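Local structure of esterase (Xanthomonas oryzae pv. oryzae, 3H2K) at residues His86-Leu91 and Gln273-Met278; Ser173-Gly178 and Phe375-Thr380; Asn223-Asn228 and Asn335-Pro340. The protein hydrolyses carboxylic esters as an alpha/beta-hydrolase-type esterase, possibly including triacylglycerols. All blocks are in the same frame, centred on the assembly; numbering follows the deposited sequence.

Interaction 1 (His86-Leu91 and Gln273-Met278); sequences HPTEAL and QSLTDM. With BOG (octyl beta-D-glucopyranoside), chain C.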
loop_
_atom_site.group_PDB
_atom_site.type_symbol
_atom_site.label_atom_id
_atom_site.label_comp_id
_atom_site.label_asym_id
_atom_site.label_seq_id
_atom_site.Cartn_x
_atom_site.Cartn_y
_atom_site.Cartn_z
ATOM N N HIS A 86 1.325 -2.819 2.007
ATOM C CA HIS A 86 2.702 -2.510 1.649
ATOM C C HIS A 86 2.737 -1.656 0.384
ATOM O O HIS A 86 1.736 -1.541 -0.322
ATOM C CB HIS A 86 3.527 -3.795 1.456
ATOM C CG HIS A 86 3.197 -4.563 0.211
ATOM N ND1 HIS A 86 2.567 -5.790 0.239
ATOM C CD2 HIS A 86 3.448 -4.302 -1.094
ATOM C CE1 HIS A 86 2.450 -6.252 -0.994
ATOM N NE2 HIS A 86 2.976 -5.369 -1.821
ATOM N N PRO A 87 3.895 -1.038 0.095
ATOM C CA PRO A 87 4.098 -0.180 -1.075
ATOM C C PRO A 87 4.321 -0.928 -2.391
ATOM O O PRO A 87 4.359 -2.159 -2.427
ATOM C CB PRO A 87 5.309 0.660 -0.669
ATOM C CG PRO A 87 6.129 -0.332 0.144
ATOM C CD PRO A 87 5.054 -0.964 1.009
ATOM N N THR A 88 4.468 -0.167 -3.470
ATOM C CA THR A 88 4.685 -0.739 -4.790
ATOM C C THR A 88 5.808 -1.771 -4.775
ATOM O O THR A 88 6.927 -1.484 -4.348
ATOM C CB THR A 88 5.047 0.347 -5.812
ATOM O OG1 THR A 88 4.041 1.365 -5.799
ATOM C CG2 THR A 88 5.138 -0.248 -7.217
ATOM N N GLU A 89 5.498 -2.973 -5.245
ATOM C CA GLU A 89 6.472 -4.053 -5.297
ATOM C C GLU A 89 6.506 -4.640 -6.712
ATOM O O GLU A 89 5.527 -5.237 -7.166
ATOM C CB GLU A 89 6.094 -5.142 -4.283
ATOM C CG GLU A 89 7.042 -6.331 -4.278
ATOM C CD GLU A 89 8.466 -5.922 -3.950
ATOM O OE1 GLU A 89 8.754 -5.684 -2.755
ATOM O OE2 GLU A 89 9.287 -5.822 -4.891
ATOM N N ALA A 90 7.631 -4.465 -7.402
ATOM C CA ALA A 90 7.792 -4.981 -8.763
ATOM C C ALA A 90 8.450 -6.365 -8.815
ATOM O O ALA A 90 8.422 -7.036 -9.852
ATOM C CB ALA A 90 8.596 -3.987 -9.608
ATOM N N LEU A 91 9.048 -6.793 -7.708
ATOM C CA LEU A 91 9.686 -8.107 -7.662
ATOM C C LEU A 91 8.588 -9.121 -7.353
ATOM O O LEU A 91 8.056 -9.152 -6.241
ATOM C CB LEU A 91 10.768 -8.140 -6.576
ATOM C CG LEU A 91 11.673 -9.378 -6.586
ATOM C CD1 LEU A 91 12.432 -9.436 -7.920
ATOM C CD2 LEU A 91 12.659 -9.320 -5.416
ATOM N N GLN A 273 12.949 -7.996 -11.344
ATOM C CA GLN A 273 13.626 -6.807 -10.836
ATOM C C GLN A 273 12.787 -5.991 -9.859
ATOM O O GLN A 273 11.565 -5.914 -9.978
ATOM C CB GLN A 273 14.031 -5.896 -11.995
ATOM C CG GLN A 273 15.165 -6.417 -12.869
ATOM C CD GLN A 273 15.460 -5.483 -14.033
ATOM O OE1 GLN A 273 14.795 -5.530 -15.069
ATOM N NE2 GLN A 273 16.442 -4.613 -13.856
ATOM N N SER A 274 13.463 -5.376 -8.895
ATOM C CA SER A 274 12.797 -4.525 -7.924
ATOM C C SER A 274 12.739 -3.142 -8.568
ATOM O O SER A 274 13.448 -2.874 -9.541
ATOM C CB SER A 274 13.617 -4.434 -6.642
ATOM O OG SER A 274 14.808 -3.700 -6.884
ATOM N N LEU A 275 11.897 -2.266 -8.031
ATOM C CA LEU A 275 11.786 -0.910 -8.561
ATOM C C LEU A 275 13.152 -0.219 -8.475
ATOM O O LEU A 275 13.545 0.524 -9.376
ATOM C CB LEU A 275 10.749 -0.127 -7.755
ATOM C CG LEU A 275 9.477 0.350 -8.457
ATOM C CD1 LEU A 275 8.907 -0.748 -9.317
ATOM C CD2 LEU A 275 8.470 0.807 -7.410
ATOM N N THR A 276 13.877 -0.476 -7.392
ATOM C CA THR A 276 15.194 0.128 -7.203
ATOM C C THR A 276 16.175 -0.345 -8.273
ATOM O O THR A 276 16.910 0.468 -8.836
ATOM C CB THR A 276 15.759 -0.193 -5.803
ATOM O OG1 THR A 276 14.858 0.307 -4.808
ATOM C CG2 THR A 276 17.132 0.464 -5.608
ATOM N N ASP A 277 16.188 -1.647 -8.561
ATOM C CA ASP A 277 17.079 -2.170 -9.600
ATOM C C ASP A 277 16.808 -1.381 -10.883
ATOM O O ASP A 277 17.722 -0.833 -11.500
ATOM C CB ASP A 277 16.819 -3.661 -9.889
ATOM C CG ASP A 277 17.165 -4.576 -8.715
ATOM O OD1 ASP A 277 18.124 -4.277 -7.969
ATOM O OD2 ASP A 277 16.485 -5.619 -8.556
ATOM N N MET A 278 15.533 -1.326 -11.266
ATOM C CA MET A 278 15.104 -0.627 -12.478
ATOM C C MET A 278 15.542 0.832 -12.556
ATOM O O MET A 278 15.989 1.301 -13.602
ATOM C CB MET A 278 13.581 -0.694 -12.611
ATOM C CG MET A 278 13.034 -2.063 -12.954
ATOM S SD MET A 278 11.234 -2.000 -13.173
ATOM C CE MET A 278 10.781 -3.662 -12.660
HETATM C C1 BOG C . 15.202 3.445 -2.028
HETATM O O1 BOG C . 15.772 3.445 -3.344
HETATM C C2 BOG C . 15.432 2.076 -1.383
HETATM O O2 BOG C . 14.790 1.054 -2.151
HETATM C C3 BOG C . 14.886 2.073 0.046
HETATM O O3 BOG C . 15.211 0.833 0.679
HETATM C C4 BOG C . 15.513 3.226 0.830
HETATM O O4 BOG C . 14.893 3.313 2.116
HETATM C C5 BOG C . 15.309 4.547 0.082
HETATM O O5 BOG C . 15.853 4.458 -1.245
HETATM C C6 BOG C . 16.043 5.652 0.843
HETATM O O6 BOG C . 15.907 6.892 0.142
HETATM C "C1'" BOG C . 15.178 4.475 -4.147
HETATM C "C2'" BOG C . 14.185 3.834 -5.119
HETATM C "C3'" BOG C . 13.559 4.881 -6.041
HETATM C "C4'" BOG C . 12.677 4.224 -7.105
HETATM C "C5'" BOG C . 11.466 3.517 -6.491
HETATM C "C6'" BOG C . 10.502 4.518 -5.851
HETATM C "C7'" BOG C . 9.263 3.804 -5.308
HETATM C "C8'" BOG C . 8.270 4.802 -4.709
HETATM O O HOH W 1 9.925 -3.034 -6.186
#
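Leu275 reaches across to Thr88 and Ala90 with both of its methyl branches, and these two touches carry most of the apolar side of the contact. CD1 presses on Ala90 CB at 3.3 Å, tighter than usual van der Waals spacing, while CD2 meets Thr88 CG2 at 3.5 Å. The Thr88 and Leu275 side chains cross at about a right angle. In Thr88, OG1 beside the backbone N (chi1 -54°) puts CG2 anti to it, against Leu275 CD2, and OG1 bonds Tyr138 OH. The extended Met278 chain brings CE to 3.8 Å from Ala90 CB, which lies against both Leu275 CD1 and Met278 CE.

No direct hydrogen bond links the segments. Instead a water bridges them, accepting from Ala90 N and Leu275 N (2.8 Å to the water oxygen) and donating to Glu89 OE2. That carboxylate oxygen also takes Leu91 N on its anti lone pair.

Leu275 CD2 lies 3.7 Å from C7' of an octyl glucoside, whose sugar O2 is hydrogen-bonded to Thr276 OG1. Beside this glucoside the loop after strand 79-85 meets the start of helix 275-280, which opens with a capping box: Asp277 N bonds to Ser274 OG and Ser274 N to Asp277 OD2.

Interaction 2 (Ser173-Gly178 and Phe375-Thr380); sequences SGYSQG and FAHMLT. With BOG (octyl beta-D-glucopyranoside), chain B.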
loop_
_atom_site.group_PDB
_atom_site.type_symbol
_atom_site.label_atom_id
_atom_site.label_comp_id
_atom_site.label_asym_id
_atom_site.label_seq_id
_atom_site.Cartn_x
_atom_site.Cartn_y
_atom_site.Cartn_z
ATOM N N SER A 173 -3.832 0.812 7.897
ATOM C CA SER A 173 -2.771 1.751 7.572
ATOM C C SER A 173 -2.035 1.185 6.368
ATOM O O SER A 173 -2.216 0.024 6.013
ATOM C CB SER A 173 -1.813 1.922 8.753
ATOM O OG SER A 173 -1.003 3.067 8.559
ATOM N N GLY A 174 -1.210 2.004 5.734
ATOM C CA GLY A 174 -0.488 1.546 4.562
ATOM C C GLY A 174 0.278 2.715 3.994
ATOM O O GLY A 174 -0.109 3.862 4.193
ATOM N N TYR A 175 1.350 2.430 3.268
ATOM C CA TYR A 175 2.186 3.484 2.713
ATOM C C TYR A 175 2.325 3.397 1.191
ATOM O O TYR A 175 2.488 2.309 0.645
ATOM C CB TYR A 175 3.554 3.415 3.403
ATOM C CG TYR A 175 4.722 3.884 2.564
ATOM C CD1 TYR A 175 4.909 5.235 2.280
ATOM C CD2 TYR A 175 5.635 2.968 2.048
ATOM C CE1 TYR A 175 5.986 5.661 1.494
ATOM C CE2 TYR A 175 6.710 3.381 1.265
ATOM C CZ TYR A 175 6.880 4.726 0.992
ATOM O OH TYR A 175 7.949 5.132 0.223
ATOM N N SER A 176 2.241 4.553 0.529
ATOM C CA SER A 176 2.363 4.666 -0.926
ATOM C C SER A 176 1.209 3.899 -1.593
ATOM O O SER A 176 0.046 4.264 -1.416
ATOM C CB SER A 176 3.730 4.126 -1.368
ATOM O OG SER A 176 4.030 4.511 -2.697
ATOM N N GLN A 177 1.504 2.859 -2.368
ATOM C CA GLN A 177 0.403 2.089 -2.951
ATOM C C GLN A 177 -0.408 1.570 -1.757
ATOM O O GLN A 177 -1.624 1.402 -1.836
ATOM C CB GLN A 177 0.916 0.893 -3.757
ATOM C CG GLN A 177 -0.217 0.018 -4.311
ATOM C CD GLN A 177 0.257 -1.343 -4.793
ATOM O OE1 GLN A 177 -0.550 -2.187 -5.187
ATOM N NE2 GLN A 177 1.565 -1.565 -4.762
ATOM N N GLY A 178 0.292 1.323 -0.650
ATOM C CA GLY A 178 -0.346 0.831 0.560
ATOM C C GLY A 178 -1.358 1.804 1.140
ATOM O O GLY A 178 -2.258 1.401 1.876
ATOM N N PHE A 375 12.168 11.978 -3.946
ATOM C CA PHE A 375 12.807 11.158 -2.923
ATOM C C PHE A 375 12.262 11.343 -1.512
ATOM O O PHE A 375 12.493 10.504 -0.649
ATOM C CB PHE A 375 14.324 11.397 -2.911
ATOM C CG PHE A 375 15.034 10.828 -4.107
ATOM C CD1 PHE A 375 15.104 11.541 -5.302
ATOM C CD2 PHE A 375 15.598 9.558 -4.050
ATOM C CE1 PHE A 375 15.726 10.991 -6.426
ATOM C CE2 PHE A 375 16.222 8.999 -5.164
ATOM C CZ PHE A 375 16.286 9.716 -6.355
ATOM N N ALA A 376 11.546 12.434 -1.275
ATOM C CA ALA A 376 10.976 12.681 0.046
ATOM C C ALA A 376 9.862 11.666 0.343
ATOM O O ALA A 376 9.445 11.501 1.493
ATOM C CB ALA A 376 10.431 14.099 0.120
ATOM N N HIS A 377 9.389 10.993 -0.706
ATOM C CA HIS A 377 8.331 9.991 -0.578
ATOM C C HIS A 377 8.738 8.850 0.364
ATOM O O HIS A 377 7.976 8.472 1.254
ATOM C CB HIS A 377 7.984 9.429 -1.965
ATOM C CG HIS A 377 6.809 8.498 -1.972
ATOM N ND1 HIS A 377 5.539 8.899 -1.615
ATOM C CD2 HIS A 377 6.713 7.184 -2.291
ATOM C CE1 HIS A 377 4.712 7.872 -1.713
ATOM N NE2 HIS A 377 5.399 6.820 -2.121
ATOM N N MET A 378 9.938 8.307 0.179
ATOM C CA MET A 378 10.401 7.209 1.020
ATOM C C MET A 378 10.581 7.593 2.491
ATOM O O MET A 378 10.622 6.719 3.362
ATOM C CB MET A 378 11.716 6.630 0.485
ATOM C CG MET A 378 11.597 5.900 -0.855
ATOM S SD MET A 378 11.270 7.001 -2.256
ATOM C CE MET A 378 12.947 7.404 -2.779
ATOM N N LEU A 379 10.681 8.890 2.768
ATOM C CA LEU A 379 10.860 9.361 4.140
ATOM C C LEU A 379 9.562 9.391 4.943
ATOM O O LEU A 379 9.592 9.337 6.171
ATOM C CB LEU A 379 11.481 10.763 4.151
ATOM C CG LEU A 379 12.881 10.960 3.554
ATOM C CD1 LEU A 379 13.274 12.425 3.683
ATOM C CD2 LEU A 379 13.896 10.076 4.271
ATOM N N THR A 380 8.426 9.474 4.258
ATOM C CA THR A 380 7.133 9.537 4.943
ATOM C C THR A 380 6.692 8.206 5.542
ATOM O O THR A 380 5.856 8.176 6.441
ATOM C CB THR A 380 6.004 10.031 4.004
ATOM O OG1 THR A 380 5.755 9.052 2.988
ATOM C CG2 THR A 380 6.391 11.351 3.353
HETATM C C1 BOG B . 4.381 10.612 -14.060
HETATM O O1 BOG B . 4.597 10.261 -12.686
HETATM C C2 BOG B . 5.695 11.056 -14.703
HETATM O O2 BOG B . 6.238 12.179 -14.005
HETATM C C3 BOG B . 5.448 11.427 -16.166
HETATM O O3 BOG B . 6.697 11.720 -16.800
HETATM C C4 BOG B . 4.774 10.258 -16.888
HETATM O O4 BOG B . 4.366 10.697 -18.186
HETATM C C5 BOG B . 3.543 9.786 -16.112
HETATM O O5 BOG B . 3.891 9.457 -14.759
HETATM C C6 BOG B . 2.993 8.520 -16.772
HETATM O O6 BOG B . 3.981 7.489 -16.708
HETATM C "C1'" BOG B . 3.362 9.821 -12.103
HETATM C "C2'" BOG B . 3.683 9.083 -10.801
HETATM C "C3'" BOG B . 2.422 8.537 -10.129
HETATM C "C4'" BOG B . 2.814 7.688 -8.918
HETATM C "C5'" BOG B . 1.600 7.055 -8.233
HETATM C "C6'" BOG B . 2.064 6.124 -7.110
HETATM C "C7'" BOG B . 0.882 5.403 -6.459
HETATM C "C8'" BOG B . 1.365 4.418 -5.393
#
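Ser176 and His377 meet as the nucleophile and base of what is probably the Ser-His-Asp triad of an alpha/beta-hydrolase, Ser176 standing on a GxSxG nucleophile elbow between strand 169-175 and helix 177-192. The strained backbone of Ser176 (phi 63°, psi -117°) agrees with such an elbow. Its OG is anti to the backbone N and lies at the imidazole edge, in the ring plane, 2.7 Å from His377 NE2; either atom could be the donor. On the far side of the ring ND1 bonds to Asp336, which fixes the rotation of the imidazole.

The close packing extends to Tyr175, whose OH comes 3.3 Å from Met378 CA and whose CE1 lies 3.5 Å from His377 O, at the edge of the tyrosine ring. That carbonyl is gripped twice from its own helix, by Thr380 N and by Thr380 OG1, the latter hydroxyl being bonded also to Ser206. CE1 also sits over one face of the His377 ring, toward the rim, but the ring pair is offset with little overlap, its centroids 5.1 Å apart and its planes inclined by 30°.

Only beyond CG, 3.9 Å from Tyr175 OH, does the bent Met378 chain turn away and the contact loosen. Phe375 and Leu379 are exposed and mark the solvent side. Beside Ser176 lies the alkyl end of an octyl glucoside, its C8' 3.8 Å from Ser176 OG and 3.4 Å from Gln177 N.

Interaction 3 (Asn223-Asn228 and Asn335-Pro340); sequences NAVGEN and NDATVP. With BOG (octyl beta-D-glucopyranoside), chain B.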
loop_
_atom_site.group_PDB
_atom_site.type_symbol
_atom_site.label_atom_id
_atom_site.label_comp_id
_atom_site.label_asym_id
_atom_site.label_seq_id
_atom_site.Cartn_x
_atom_site.Cartn_y
_atom_site.Cartn_z
ATOM N N ASN A 223 5.088 18.143 -11.177
ATOM C CA ASN A 223 3.847 18.643 -10.604
ATOM C C ASN A 223 4.167 19.900 -9.794
ATOM O O ASN A 223 5.308 20.340 -9.770
ATOM C CB ASN A 223 3.219 17.562 -9.714
ATOM C CG ASN A 223 4.186 17.037 -8.669
ATOM O OD1 ASN A 223 4.633 17.783 -7.800
ATOM N ND2 ASN A 223 4.519 15.744 -8.755
ATOM N N ALA A 224 3.166 20.474 -9.138
ATOM C CA ALA A 224 3.369 21.682 -8.342
ATOM C C ALA A 224 4.450 21.521 -7.271
ATOM O O ALA A 224 5.072 22.504 -6.864
ATOM C CB ALA A 224 2.055 22.101 -7.694
ATOM N N VAL A 225 4.678 20.288 -6.821
ATOM C CA VAL A 225 5.680 20.025 -5.793
ATOM C C VAL A 225 7.103 19.896 -6.349
ATOM O O VAL A 225 8.051 20.445 -5.784
ATOM C CB VAL A 225 5.343 18.734 -4.999
ATOM C CG1 VAL A 225 6.389 18.501 -3.908
ATOM C CG2 VAL A 225 3.962 18.849 -4.389
ATOM N N GLY A 226 7.248 19.170 -7.453
ATOM C CA GLY A 226 8.561 18.984 -8.045
ATOM C C GLY A 226 8.500 17.986 -9.180
ATOM O O GLY A 226 7.444 17.807 -9.789
ATOM N N GLU A 227 9.619 17.333 -9.475
ATOM C CA GLU A 227 9.645 16.350 -10.548
ATOM C C GLU A 227 9.218 14.976 -10.048
ATOM O O GLU A 227 9.692 14.511 -9.007
ATOM C CB GLU A 227 11.044 16.246 -11.161
ATOM C CG GLU A 227 11.593 17.547 -11.724
ATOM C CD GLU A 227 12.527 17.319 -12.903
ATOM O OE1 GLU A 227 12.023 17.142 -14.035
ATOM O OE2 GLU A 227 13.760 17.303 -12.702
ATOM N N ASN A 228 8.316 14.329 -10.783
ATOM C CA ASN A 228 7.860 13.003 -10.395
ATOM C C ASN A 228 8.807 12.005 -11.040
ATOM O O ASN A 228 8.451 11.267 -11.957
ATOM C CB ASN A 228 6.427 12.751 -10.857
ATOM C CG ASN A 228 5.749 11.676 -10.033
ATOM O OD1 ASN A 228 6.351 10.639 -9.746
ATOM N ND2 ASN A 228 4.496 11.916 -9.643
ATOM N N ASN A 335 6.659 17.897 0.864
ATOM C CA ASN A 335 7.901 17.811 0.090
ATOM C C ASN A 335 7.800 16.686 -0.953
ATOM O O ASN A 335 8.568 16.646 -1.913
ATOM C CB ASN A 335 9.087 17.500 1.015
ATOM C CG ASN A 335 9.322 18.570 2.066
ATOM O OD1 ASN A 335 9.664 18.256 3.211
ATOM N ND2 ASN A 335 9.168 19.839 1.683
ATOM N N ASP A 336 6.854 15.775 -0.738
ATOM C CA ASP A 336 6.638 14.606 -1.605
ATOM C C ASP A 336 6.214 14.957 -3.033
ATOM O O ASP A 336 5.119 15.475 -3.256
ATOM C CB ASP A 336 5.567 13.705 -0.971
ATOM C CG ASP A 336 5.545 12.307 -1.557
ATOM O OD1 ASP A 336 5.952 12.124 -2.726
ATOM O OD2 ASP A 336 5.100 11.388 -0.841
ATOM N N ALA A 337 7.071 14.660 -4.004
ATOM C CA ALA A 337 6.749 14.957 -5.400
ATOM C C ALA A 337 6.326 13.706 -6.176
ATOM O O ALA A 337 5.949 13.791 -7.345
ATOM C CB ALA A 337 7.940 15.629 -6.085
ATOM N N THR A 338 6.396 12.547 -5.526
ATOM C CA THR A 338 5.995 11.283 -6.152
ATOM C C THR A 338 4.478 11.143 -6.000
ATOM O O THR A 338 3.758 10.904 -6.975
ATOM C CB THR A 338 6.692 10.089 -5.474
ATOM O OG1 THR A 338 8.110 10.227 -5.626
ATOM C CG2 THR A 338 6.246 8.764 -6.100
ATOM N N VAL A 339 4.001 11.293 -4.768
ATOM C CA VAL A 339 2.572 11.231 -4.481
ATOM C C VAL A 339 2.218 12.500 -3.711
ATOM O O VAL A 339 2.255 12.522 -2.477
ATOM C CB VAL A 339 2.207 9.995 -3.628
ATOM C CG1 VAL A 339 0.707 10.006 -3.318
ATOM C CG2 VAL A 339 2.595 8.716 -4.371
ATOM N N PRO A 340 1.883 13.582 -4.436
ATOM C CA PRO A 340 1.524 14.871 -3.831
ATOM C C PRO A 340 0.533 14.764 -2.674
ATOM O O PRO A 340 -0.435 13.996 -2.728
ATOM C CB PRO A 340 0.964 15.660 -5.010
ATOM C CG PRO A 340 1.813 15.165 -6.160
ATOM C CD PRO A 340 1.834 13.661 -5.911
HETATM C C1 BOG B . 4.381 10.612 -14.060
HETATM O O1 BOG B . 4.597 10.261 -12.686
HETATM C C2 BOG B . 5.695 11.056 -14.703
HETATM O O2 BOG B . 6.238 12.179 -14.005
HETATM C C3 BOG B . 5.448 11.427 -16.166
HETATM O O3 BOG B . 6.697 11.720 -16.800
HETATM C C4 BOG B . 4.774 10.258 -16.888
HETATM O O4 BOG B . 4.366 10.697 -18.186
HETATM C C5 BOG B . 3.543 9.786 -16.112
HETATM O O5 BOG B . 3.891 9.457 -14.759
HETATM C C6 BOG B . 2.993 8.520 -16.772
HETATM O O6 BOG B . 3.981 7.489 -16.708
HETATM C "C1'" BOG B . 3.362 9.821 -12.103
HETATM C "C2'" BOG B . 3.683 9.083 -10.801
HETATM C "C3'" BOG B . 2.422 8.537 -10.129
HETATM C "C4'" BOG B . 2.814 7.688 -8.918
HETATM C "C5'" BOG B . 1.600 7.055 -8.233
HETATM C "C6'" BOG B . 2.064 6.124 -7.110
HETATM C "C7'" BOG B . 0.882 5.403 -6.459
HETATM C "C8'" BOG B . 1.365 4.418 -5.393
HETATM O O HOH W 2 8.535 10.039 -8.286
#
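Asn223 and Ala337 join two Asx turns, one in each loop: the loop before helix 231-246 and the loop after strand 328-332, which carries Asp336, the probable acid of an alpha/beta-hydrolase triad. From CB, Asn223 is directed toward the 335-340 loop. Its CG lies between the backbone N and the carbonyl carbon (chi1 53°) and comes 3.9 Å from Pro340 CG. The amide then divides its work. OD1 turns back on its own loop and accepts from Val225 N, in the carbonyl plane, and from Gly226 N, which stands above that plane. ND2 crosses the interface to Ala337 O at 2.8 Å, with this acceptor almost in the amide plane; Ser218 OG is a second partner of ND2. Bonds at both amide atoms therefore hold the group against rotation.

Around this link methyls rest on backbone carbonyls. Val225 CG1 is 3.3 Å from Asp336 O, and Ala337 CB points into the turn, 3.6 Å from Glu227 O. The two methyls form an apolar pair, Val225 CG1 lying 3.9 Å from Ala337 CB.

Asn228 makes the second cross-link, from ND2 to Thr338 O at 2.9 Å, where the acceptor is tilted 32° from the amide plane. Its flank carries a bound octyl glucoside, with C2' 3.3 Å from Asn228 OD1.

Asp336 points away from the 223-228 loop. Its OD1 accepts Thr338 N and Val339 N, while OD2 bonds to His377. Thr338 OG1 is hydrogen-bonded to Ala374 O, and a water bridges Thr338 OG1 and Asn228 OD1, 2.7 Å from each.

How the interactions relate
Interactions 2 and 3 meet through the putative triad: His377 ND1 lies 2.6 Å from Asp336 OD2, a probable hydrogen bond, so the probable nucleophile and base in one contact are joined to the probable acid in the other. Their centres are 13 Å apart, and His377 CE1 packs on Val339 CG2 at 3.5 Å. Interaction 1 borders the elbow, Pro87 CB lying 3.9 Å from Ser176 CB, but stays about 8 Å from interaction 3 at the nearest atoms. One octyl glucoside runs from Asn228 in interaction 3 to Ser176 in interaction 2; the other touches Leu275 in interaction 1 and reaches His377 with its alkyl end, consistent with an apolar pocket beside the probable nucleophile.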